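Local coordinates for protein L-threonine 3-dehydrogenase (Clostridioides difficile, PDB 7OL1) that probably oxidises L-threonine at its 3-hydroxyl, as a member of the NAD(P)-dependent epimerase/dehydratase family of short-chain dehydrogenases, at residues I139-Q153 with A297-A309. Residues are numbered along the deposited sequence; the frame is centred on the assembly and turned at random.
Sequences IAAFGENSPKNMTPQ and ADSWPNSLDSSSA
I139 lays its CD1 methyl over one face of the W300 indole, 3.9 Å from the centroid of the six-membered ring and 20° off its normal, a CH-pi contact displaced toward the rim. Its other branch, CG2, touches L304 CD1, while L304 CD2 reaches F142 CE2 at 3.6 Å. P301 packs across F142 CB, and T151 CG2 sits above a face of the phenyl ring. These buried apolar groups form the tight side of the contact.

Next to them the two loops are joined by backbone bonds. N302 N meets K148 O at 2.8 Å, in the carbonyl plane; the N-H...O angle from T151 N to S303 O is 175°; D305 N returns to T151 O at 2.9 Å, completing a single beta bridge between T151 and L304. S303 OG also accepts from M150 N.

The partly exposed K148 chain bends at its second torsion (-111°) and again at the third, bringing NZ to D298 O at 2.6 Å, with a weak second bond to W300 O. The loose side is M150, itself exposed, which runs SD across D305 CB at 3.7 Å.

The contact thus ties the loop after strand 132-138 of the mainly parallel, Rossmann-type sheet to the connection between helices 291-299 and 307-313. Its bonds are mostly to main-chain atoms; the D298 carboxylate, not in contact with NZ, may also favour the lysine's charge.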
ATOM      1  N   ILE A 139      13.083  -1.635  -6.057  1.00 58.49           N
ATOM      2  CA  ILE A 139      13.737  -0.643  -5.150  1.00 69.68           C
ATOM      3  C   ILE A 139      12.806   0.555  -4.982  1.00 70.83           C
ATOM      4  O   ILE A 139      12.939   1.247  -3.942  1.00 79.70           O
ATOM      5  CB  ILE A 139      15.117  -0.182  -5.650  1.00 77.48           C
ATOM      6  CG1 ILE A 139      15.225  -0.256  -7.180  1.00105.71           C
ATOM      7  CG2 ILE A 139      16.205  -0.971  -4.953  1.00 71.34           C
ATOM      8  CD1 ILE A 139      16.432   0.461  -7.787  1.00122.80           C
ATOM      9  N   ALA A 140      11.912   0.799  -5.952  1.00 65.52           N
ATOM     10  CA  ALA A 140      11.027   1.990  -5.971  1.00 63.21           C
ATOM     11  C   ALA A 140      10.000   1.910  -4.834  1.00 51.29           C
ATOM     12  O   ALA A 140       9.449   2.978  -4.439  1.00 56.23           O
ATOM     13  CB  ALA A 140      10.397   2.142  -7.325  1.00 71.14           C
ATOM     14  N   ALA A 141       9.833   0.724  -4.252  1.00 45.48           N
ATOM     15  CA  ALA A 141       8.936   0.463  -3.102  1.00 52.95           C
ATOM     16  C   ALA A 141       9.560   0.924  -1.784  1.00 58.12           C
ATOM     17  O   ALA A 141       9.030   0.489  -0.750  1.00 62.50           O
ATOM     18  CB  ALA A 141       8.662  -1.017  -3.014  1.00 55.56           C
ATOM     19  N   PHE A 142      10.683   1.655  -1.822  1.00 64.63           N
ATOM     20  CA  PHE A 142      11.405   2.230  -0.653  1.00 57.76           C
ATOM     21  C   PHE A 142      11.413   3.777  -0.739  1.00 63.76           C
ATOM     22  O   PHE A 142      11.613   4.329  -1.864  1.00 61.00           O
ATOM     23  CB  PHE A 142      12.818   1.643  -0.592  1.00 54.23           C
ATOM     24  CG  PHE A 142      12.919   0.187  -0.201  1.00 52.39           C
ATOM     25  CD1 PHE A 142      12.365  -0.280   0.971  1.00 51.71           C
ATOM     26  CD2 PHE A 142      13.629  -0.715  -0.980  1.00 54.22           C
ATOM     27  CE1 PHE A 142      12.472  -1.618   1.320  1.00 52.82           C
ATOM     28  CE2 PHE A 142      13.729  -2.054  -0.636  1.00 48.81           C
ATOM     29  CZ  PHE A 142      13.138  -2.509   0.509  1.00 49.25           C
ATOM     30  N   GLY A 143      11.254   4.451   0.420  1.00 77.00           N
ATOM     31  CA  GLY A 143      11.219   5.925   0.589  1.00 86.69           C
ATOM     32  C   GLY A 143      12.570   6.585   0.885  1.00 79.69           C
ATOM     33  O   GLY A 143      13.619   5.919   0.744  1.00 77.28           O
ATOM     34  N   GLU A 144      12.551   7.873   1.269  1.00 86.16           N
ATOM     35  CA  GLU A 144      13.770   8.714   1.470  1.00 83.60           C
ATOM     36  C   GLU A 144      14.431   8.313   2.778  1.00 76.34           C
ATOM     37  O   GLU A 144      15.666   8.325   2.806  1.00 91.86           O
ATOM     38  CB  GLU A 144      13.474  10.214   1.491  1.00 88.61           C
ATOM     39  CG  GLU A 144      13.946  10.931   0.229  1.00116.72           C
ATOM     40  CD  GLU A 144      13.029  12.045  -0.262  1.00131.26           C
ATOM     41  OE1 GLU A 144      12.572  12.846   0.584  1.00130.75           O
ATOM     42  OE2 GLU A 144      12.752  12.100  -1.488  1.00117.81           O
ATOM     43  N   ASN A 145      13.607   7.944   3.764  1.00 67.34           N
ATOM     44  CA  ASN A 145      13.980   7.472   5.123  1.00 67.28           C
ATOM     45  C   ASN A 145      14.084   5.950   5.200  1.00 62.92           C
ATOM     46  O   ASN A 145      14.263   5.396   6.294  1.00 68.51           O
ATOM     47  CB  ASN A 145      12.921   7.794   6.174  1.00 80.60           C
ATOM     48  CG  ASN A 145      12.259   9.134   5.983  1.00 88.70           C
ATOM     49  OD1 ASN A 145      12.933  10.119   5.671  1.00 79.71           O
ATOM     50  ND2 ASN A 145      10.941   9.151   6.160  1.00100.82           N
ATOM     51  N   SER A 146      13.885   5.239   4.114  1.00 79.68           N
ATOM     52  CA  SER A 146      14.238   3.805   4.131  1.00 74.57           C
ATOM     53  C   SER A 146      15.743   3.755   4.382  1.00 63.11           C
ATOM     54  O   SER A 146      16.505   4.556   3.833  1.00 67.58           O
ATOM     55  CB  SER A 146      13.775   3.099   2.879  1.00 78.18           C
ATOM     56  OG  SER A 146      12.488   2.492   3.101  1.00 87.24           O
ATOM     57  N   PRO A 147      16.225   2.874   5.271  1.00 59.43           N
ATOM     58  CA  PRO A 147      17.667   2.750   5.499  1.00 60.65           C
ATOM     59  C   PRO A 147      18.406   2.604   4.158  1.00 65.75           C
ATOM     60  O   PRO A 147      17.863   1.899   3.314  1.00 64.73           O
ATOM     61  CB  PRO A 147      17.808   1.474   6.334  1.00 59.59           C
ATOM     62  CG  PRO A 147      16.424   1.212   6.939  1.00 63.36           C
ATOM     63  CD  PRO A 147      15.420   1.923   6.052  1.00 63.22           C
ATOM     64  N   LYS A 148      19.572   3.248   3.972  1.00 69.31           N
ATOM     65  CA  LYS A 148      20.180   3.413   2.619  1.00 68.02           C
ATOM     66  C   LYS A 148      21.316   2.397   2.387  1.00 72.93           C
ATOM     67  O   LYS A 148      21.755   2.240   1.208  1.00 74.24           O
ATOM     68  CB  LYS A 148      20.595   4.875   2.412  1.00 73.55           C
ATOM     69  CG  LYS A 148      19.455   5.903   2.507  1.00 86.03           C
ATOM     70  CD  LYS A 148      19.035   6.631   1.226  1.00 91.47           C
ATOM     71  CE  LYS A 148      20.197   6.881   0.282  1.00108.70           C
ATOM     72  NZ  LYS A 148      19.862   7.825  -0.809  1.00117.01           N
ATOM     73  N   ASN A 149      21.748   1.676   3.431  1.00 76.67           N
ATOM     74  CA  ASN A 149      22.951   0.796   3.391  1.00 70.64           C
ATOM     75  C   ASN A 149      22.614  -0.546   4.038  1.00 65.18           C
ATOM     76  O   ASN A 149      22.153  -0.560   5.204  1.00 68.92           O
ATOM     77  CB  ASN A 149      24.151   1.503   4.038  1.00 77.77           C
ATOM     78  CG  ASN A 149      24.615   2.709   3.241  1.00 77.48           C
ATOM     79  OD1 ASN A 149      24.345   3.853   3.610  1.00 79.70           O
ATOM     80  ND2 ASN A 149      25.261   2.464   2.113  1.00 71.62           N
ATOM     81  N   MET A 150      22.811  -1.639   3.305  1.00 69.15           N
ATOM     82  CA  MET A 150      22.263  -2.976   3.676  1.00 76.07           C
ATOM     83  C   MET A 150      20.826  -2.810   4.170  1.00 69.78           C
ATOM     84  O   MET A 150      20.533  -3.113   5.366  1.00 73.09           O
ATOM     85  CB  MET A 150      23.111  -3.656   4.750  1.00 74.93           C
ATOM     86  CG  MET A 150      24.286  -4.361   4.144  1.00 75.52           C
ATOM     87  SD  MET A 150      23.837  -5.954   3.417  1.00 70.12           S
ATOM     88  CE  MET A 150      24.925  -5.814   2.001  1.00 67.41           C
ATOM     89  N   THR A 151      19.978  -2.294   3.279  1.00 65.57           N
ATOM     90  CA  THR A 151      18.542  -2.072   3.563  1.00 63.46           C
ATOM     91  C   THR A 151      17.960  -3.426   3.912  1.00 58.37           C
ATOM     92  O   THR A 151      18.069  -4.367   3.142  1.00 67.22           O
ATOM     93  CB  THR A 151      17.791  -1.423   2.400  1.00 60.66           C
ATOM     94  OG1 THR A 151      18.497  -0.230   2.067  1.00 66.64           O
ATOM     95  CG2 THR A 151      16.360  -1.094   2.751  1.00 60.09           C
ATOM     96  N   PRO A 152      17.383  -3.573   5.111  1.00 59.00           N
ATOM     97  CA  PRO A 152      16.745  -4.827   5.493  1.00 58.61           C
ATOM     98  C   PRO A 152      15.606  -5.248   4.560  1.00 58.12           C
ATOM     99  O   PRO A 152      15.117  -4.426   3.838  1.00 58.87           O
ATOM    100  CB  PRO A 152      16.111  -4.495   6.840  1.00 59.18           C
ATOM    101  CG  PRO A 152      16.950  -3.351   7.359  1.00 58.73           C
ATOM    102  CD  PRO A 152      17.278  -2.528   6.139  1.00 57.53           C
ATOM    103  N   GLN A 153      15.198  -6.507   4.684  1.00 61.85           N
ATOM    104  CA  GLN A 153      14.053  -7.139   3.989  1.00 54.27           C
ATOM    105  C   GLN A 153      12.770  -6.478   4.489  1.00 55.62           C
ATOM    106  O   GLN A 153      11.979  -6.013   3.634  1.00 70.71           O
ATOM    107  CB  GLN A 153      14.092  -8.654   4.224  1.00 56.41           C
ATOM    108  CG  GLN A 153      12.887  -9.430   3.703  1.00 65.55           C
ATOM    109  CD  GLN A 153      12.599  -9.051   2.278  1.00 58.78           C
ATOM    110  OE1 GLN A 153      13.452  -9.168   1.405  1.00 51.80           O
ATOM    111  NE2 GLN A 153      11.426  -8.484   2.081  1.00 65.71           N
ATOM    112  N   ALA A 297      17.340   8.680  -7.814  1.00 80.72           N
ATOM    113  CA  ALA A 297      18.488   7.823  -7.429  1.00 87.75           C
ATOM    114  C   ALA A 297      18.831   8.093  -5.961  1.00 95.52           C
ATOM    115  O   ALA A 297      19.197   7.132  -5.237  1.00 98.75           O
ATOM    116  CB  ALA A 297      19.677   8.072  -8.321  1.00 82.35           C
ATOM    117  N   ASP A 298      18.695   9.357  -5.549  1.00 93.96           N
ATOM    118  CA  ASP A 298      18.899   9.803  -4.149  1.00 91.46           C
ATOM    119  C   ASP A 298      17.724   9.295  -3.285  1.00 87.63           C
ATOM    120  O   ASP A 298      18.006   8.980  -2.129  1.00109.67           O
ATOM    121  CB  ASP A 298      19.191  11.313  -4.085  1.00100.64           C
ATOM    122  CG  ASP A 298      20.575  11.767  -4.579  1.00110.70           C
ATOM    123  OD1 ASP A 298      21.498  10.895  -4.728  1.00 92.33           O
ATOM    124  OD2 ASP A 298      20.741  13.016  -4.808  1.00 98.64           O
ATOM    125  N   SER A 299      16.480   9.165  -3.793  1.00 87.35           N
ATOM    126  CA  SER A 299      15.332   8.515  -3.072  1.00 95.16           C
ATOM    127  C   SER A 299      15.778   7.146  -2.553  1.00 87.97           C
ATOM    128  O   SER A 299      15.374   6.722  -1.440  1.00 91.27           O
ATOM    129  CB  SER A 299      14.096   8.266  -3.937  1.00100.07           C
ATOM    130  OG  SER A 299      13.564   9.444  -4.500  1.00118.57           O
ATOM    131  N   TRP A 300      16.550   6.465  -3.394  1.00 78.44           N
ATOM    132  CA  TRP A 300      16.702   4.996  -3.384  1.00 79.30           C
ATOM    133  C   TRP A 300      17.916   4.596  -2.570  1.00 70.74           C
ATOM    134  O   TRP A 300      18.997   5.142  -2.759  1.00 71.95           O
ATOM    135  CB  TRP A 300      16.873   4.465  -4.805  1.00 85.94           C
ATOM    136  CG  TRP A 300      15.675   4.495  -5.698  1.00 82.81           C
ATOM    137  CD1 TRP A 300      14.352   4.647  -5.386  1.00 87.92           C
ATOM    138  CD2 TRP A 300      15.735   4.279  -7.110  1.00 84.39           C
ATOM    139  NE1 TRP A 300      13.588   4.579  -6.524  1.00 89.74           N
ATOM    140  CE2 TRP A 300      14.411   4.337  -7.593  1.00 89.13           C
ATOM    141  CE3 TRP A 300      16.792   4.060  -7.997  1.00 84.07           C
ATOM    142  CZ2 TRP A 300      14.122   4.187  -8.944  1.00 91.87           C
ATOM    143  CZ3 TRP A 300      16.504   3.919  -9.330  1.00 87.16           C
ATOM    144  CH2 TRP A 300      15.188   3.978  -9.792  1.00 90.41           C
ATOM    145  N   PRO A 301      17.792   3.534  -1.759  1.00 65.00           N
ATOM    146  CA  PRO A 301      18.956   2.865  -1.196  1.00 67.07           C
ATOM    147  C   PRO A 301      20.166   2.733  -2.140  1.00 71.94           C
ATOM    148  O   PRO A 301      20.019   2.714  -3.371  1.00 77.65           O
ATOM    149  CB  PRO A 301      18.422   1.470  -0.859  1.00 63.51           C
ATOM    150  CG  PRO A 301      16.935   1.655  -0.623  1.00 66.02           C
ATOM    151  CD  PRO A 301      16.526   2.890  -1.393  1.00 68.32           C
ATOM    152  N   ASN A 302      21.343   2.635  -1.515  1.00 74.91           N
ATOM    153  CA  ASN A 302      22.664   2.484  -2.169  1.00 74.56           C
ATOM    154  C   ASN A 302      22.913   0.989  -2.366  1.00 72.57           C
ATOM    155  O   ASN A 302      23.583   0.630  -3.380  1.00 72.26           O
ATOM    156  CB  ASN A 302      23.794   3.103  -1.341  1.00 80.30           C
ATOM    157  CG  ASN A 302      23.524   4.532  -0.914  1.00 87.89           C
ATOM    158  OD1 ASN A 302      23.093   5.358  -1.724  1.00 80.35           O
ATOM    159  ND2 ASN A 302      23.769   4.821   0.360  1.00 85.80           N
ATOM    160  N   SER A 303      22.412   0.163  -1.435  1.00 61.05           N
ATOM    161  CA  SER A 303      22.622  -1.313  -1.438  1.00 63.76           C
ATOM    162  C   SER A 303      21.579  -1.990  -0.545  1.00 61.22           C
ATOM    163  O   SER A 303      21.242  -1.419   0.505  1.00 71.07           O
ATOM    164  CB  SER A 303      24.029  -1.662  -1.006  1.00 65.78           C
ATOM    165  OG  SER A 303      24.165  -1.557   0.402  1.00 66.69           O
ATOM    166  N   LEU A 304      21.086  -3.161  -0.946  1.00 59.85           N
ATOM    167  CA  LEU A 304      20.035  -3.893  -0.193  1.00 58.83           C
ATOM    168  C   LEU A 304      20.669  -5.147   0.389  1.00 56.82           C
ATOM    169  O   LEU A 304      21.707  -5.620  -0.169  1.00 52.38           O
ATOM    170  CB  LEU A 304      18.862  -4.333  -1.089  1.00 71.98           C
ATOM    171  CG  LEU A 304      18.229  -3.319  -2.046  1.00 69.46           C
ATOM    172  CD1 LEU A 304      17.521  -4.054  -3.176  1.00 72.64           C
ATOM    173  CD2 LEU A 304      17.251  -2.401  -1.329  1.00 66.27           C
ATOM    174  N   ASP A 305      19.973  -5.731   1.363  1.00 50.16           N
ATOM    175  CA  ASP A 305      20.376  -6.987   2.023  1.00 52.95           C
ATOM    176  C   ASP A 305      19.550  -8.152   1.466  1.00 53.35           C
ATOM    177  O   ASP A 305      18.423  -8.367   1.944  1.00 55.39           O
ATOM    178  CB  ASP A 305      20.283  -6.806   3.549  1.00 58.40           C
ATOM    179  CG  ASP A 305      20.728  -8.014   4.351  1.00 54.75           C
ATOM    180  OD1 ASP A 305      21.323  -8.930   3.741  1.00 59.04           O
ATOM    181  OD2 ASP A 305      20.436  -8.058   5.557  1.00 68.06           O
ATOM    182  N   SER A 306      20.174  -8.972   0.616  1.00 58.85           N
ATOM    183  CA  SER A 306      19.606 -10.210   0.012  1.00 54.51           C
ATOM    184  C   SER A 306      19.538 -11.394   0.986  1.00 56.62           C
ATOM    185  O   SER A 306      19.156 -12.519   0.540  1.00 55.30           O
ATOM    186  CB  SER A 306      20.377 -10.621  -1.225  1.00 56.48           C
ATOM    187  OG  SER A 306      21.528  -9.814  -1.459  1.00 71.38           O
ATOM    188  N   SER A 307      19.860 -11.221   2.263  1.00 60.53           N
ATOM    189  CA  SER A 307      20.012 -12.385   3.183  1.00 62.80           C
ATOM    190  C   SER A 307      18.734 -13.228   3.177  1.00 57.50           C
ATOM    191  O   SER A 307      18.840 -14.454   2.952  1.00 61.55           O
ATOM    192  CB  SER A 307      20.364 -11.998   4.607  1.00 69.30           C
ATOM    193  OG  SER A 307      21.556 -11.248   4.660  1.00 60.26           O
ATOM    194  N   SER A 308      17.564 -12.632   3.431  1.00 56.21           N
ATOM    195  CA  SER A 308      16.317 -13.440   3.532  1.00 58.67           C
ATOM    196  C   SER A 308      16.228 -14.298   2.263  1.00 61.10           C
ATOM    197  O   SER A 308      15.961 -15.528   2.390  1.00 49.90           O
ATOM    198  CB  SER A 308      15.093 -12.609   3.741  1.00 56.74           C
ATOM    199  OG  SER A 308      15.281 -11.668   4.781  1.00 63.94           O
ATOM    200  N   ALA A 309      16.522 -13.684   1.102  1.00 58.19           N
ATOM    201  CA  ALA A 309      16.455 -14.337  -0.222  1.00 58.40           C
ATOM    202  C   ALA A 309      17.394 -15.530  -0.188  1.00 60.98           C
ATOM    203  O   ALA A 309      16.913 -16.676  -0.453  1.00 56.52           O
ATOM    204  CB  ALA A 309      16.815 -13.385  -1.336  1.00 63.40           C
TER